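Local coordinates for protein chitinase A (Pteris ryukyuensis, PDB 5YLG) that probably hydrolyses chitin as a family 18 glycosidase, this piece being its LysM domain, a small carbohydrate-binding module, at residues 20-24 with 25-29. Sequence-based numbering, arbitrary orientation.
With ZN (zinc ion), chain H; ZN (zinc ion), chain E.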
loop_
_atom_site.group_PDB
_atom_site.type_symbol
_atom_site.label_atom_id
_atom_site.label_comp_id
_atom_site.label_asym_id
_atom_site.label_seq_id
_atom_site.Cartn_x
_atom_site.Cartn_y
_atom_site.Cartn_z
ATOM N N ARG A 20 7.710 6.092 0.608
ATOM C CA ARG A 20 8.652 5.293 -0.150
ATOM C C ARG A 20 9.101 5.911 -1.436
ATOM O O ARG A 20 9.926 5.334 -2.140
ATOM C CB ARG A 20 8.074 3.939 -0.421
ATOM N N GLY A 21 8.559 7.079 -1.726
ATOM C CA GLY A 21 8.947 7.773 -2.920
ATOM C C GLY A 21 8.478 7.112 -4.155
ATOM O O GLY A 21 9.156 7.181 -5.183
ATOM N N ILE A 22 7.321 6.484 -4.089
ATOM C CA ILE A 22 6.761 5.826 -5.277
ATOM C C ILE A 22 5.453 6.489 -5.648
ATOM O O ILE A 22 4.815 7.126 -4.846
ATOM C CB ILE A 22 6.535 4.344 -5.078
ATOM C CG1 ILE A 22 5.605 4.048 -3.908
ATOM C CG2 ILE A 22 7.847 3.528 -4.883
ATOM C CD1 ILE A 22 5.299 2.600 -3.674
ATOM N N SER A 23 5.037 6.330 -6.888
ATOM C CA SER A 23 3.707 6.792 -7.271
ATOM C C SER A 23 2.651 5.857 -6.662
ATOM O O SER A 23 2.833 4.660 -6.555
ATOM C CB SER A 23 3.506 6.924 -8.778
ATOM O OG SER A 23 3.661 5.690 -9.438
ATOM N N LEU A 24 1.470 6.411 -6.357
ATOM C CA LEU A 24 0.313 5.586 -5.987
ATOM C C LEU A 24 -0.153 4.685 -7.146
ATOM O O LEU A 24 -0.549 3.552 -6.916
ATOM C CB LEU A 24 -0.796 6.468 -5.434
ATOM C CG LEU A 24 -2.090 5.797 -5.069
ATOM C CD1 LEU A 24 -1.884 4.667 -4.051
ATOM C CD2 LEU A 24 -3.021 6.812 -4.454
ATOM N N SER A 25 -0.009 5.152 -8.383
ATOM C CA SER A 25 -0.336 4.286 -9.503
ATOM C C SER A 25 0.631 3.089 -9.630
ATOM O O SER A 25 0.168 1.982 -9.861
ATOM C CB SER A 25 -0.416 5.084 -10.780
ATOM O OG SER A 25 0.643 6.059 -10.852
ATOM N N ASP A 26 1.916 3.294 -9.375
ATOM C CA ASP A 26 2.820 2.182 -9.411
ATOM C C ASP A 26 2.446 1.204 -8.291
ATOM O O ASP A 26 2.392 -0.020 -8.483
ATOM C CB ASP A 26 4.195 2.673 -9.330
ATOM C CG ASP A 26 4.715 3.210 -10.681
ATOM O OD1 ASP A 26 3.999 3.133 -11.673
ATOM O OD2 ASP A 26 5.770 3.814 -10.717
ATOM N N PHE A 27 2.223 1.726 -7.101
ATOM C CA PHE A 27 1.810 0.889 -5.995
ATOM C C PHE A 27 0.588 0.087 -6.325
ATOM O O PHE A 27 0.503 -1.106 -6.063
ATOM C CB PHE A 27 1.496 1.787 -4.777
ATOM C CG PHE A 27 0.998 1.067 -3.578
ATOM C CD1 PHE A 27 1.834 0.480 -2.655
ATOM C CD2 PHE A 27 -0.371 1.041 -3.362
ATOM C CE1 PHE A 27 1.291 -0.159 -1.560
ATOM C CE2 PHE A 27 -0.900 0.376 -2.292
ATOM C CZ PHE A 27 -0.020 -0.201 -1.382
ATOM N N GLU A 28 -0.409 0.699 -6.921
ATOM C CA GLU A 28 -1.557 -0.031 -7.283
ATOM C C GLU A 28 -1.276 -1.157 -8.285
ATOM O O GLU A 28 -1.819 -2.249 -8.181
ATOM C CB GLU A 28 -2.605 0.910 -7.843
ATOM C CG GLU A 28 -3.233 1.871 -6.856
ATOM C CD GLU A 28 -4.115 2.981 -7.455
ATOM O OE1 GLU A 28 -4.163 3.163 -8.696
ATOM O OE2 GLU A 28 -4.717 3.659 -6.623
ATOM N N SER A 29 -0.363 -0.892 -9.226
ATOM C CA SER A 29 -0.012 -1.878 -10.247
ATOM C C SER A 29 0.644 -3.097 -9.631
ATOM O O SER A 29 0.603 -4.204 -10.231
ATOM C CB SER A 29 0.850 -1.215 -11.343
ATOM O OG SER A 29 2.144 -1.265 -10.994
HETATM ZN ZN ZN H . -5.283 4.625 -8.824
HETATM ZN ZN ZN E . 6.448 4.740 -12.198
HETATM O O HOH W 1 7.059 4.773 -8.477
#
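S25 brings its OG alongside the side chain of S23, 3.6 Å from S23 CB, at the exposed start of helix 24-29, a worked example of N-capping. At D26, the third residue after the N-cap, the backbone N donates to S23 OG over 3.0 Å, a somewhat bent bond (149° at the hydrogen). S23 can accept it because its OG lies between its own N and carbonyl carbon (chi1 61°). A water bridges S23 N and D26 OD2, accepting from the first and donating to the second, where a full capping box would have a direct bond. D26 OD2 also binds a zinc ion at 1.9 Å, so one residue gives its amide to the cap and its carboxylate to the metal. With an alanine here in place of S23, the D26 amide would probably lose its capping acceptor, and the start of helix 24-29 would be less firmly fixed.

F27 N gives a nearly straight bond (172°) to S23 O. F27 CB meets I22 CD1 at 4.0 Å, a hydrophobic staple joining the residue before the cap to the fourth after it. On the ring, F27 CD2 lies 4.0 Å from L24 CD1. E28 N continues the helical bonding to L24 O at 2.9 Å, while E28 OE2 comes near L24 CG. Both E28 carboxylate oxygens hold a second zinc ion unevenly, with OE1 much the closer. S29 OG donates to D26 O.

Before the cap, G21 ends helix 13-20 in a Schellman motif, its positive phi suiting glycine. I22, L24 and F27 all lean on that helix, at C13 or S17; strands 4-6 and 44-46 form the antiparallel pair of the beta-alpha-alpha-beta LysM fold, with helices 13-20 and 24-29 between them in sequence.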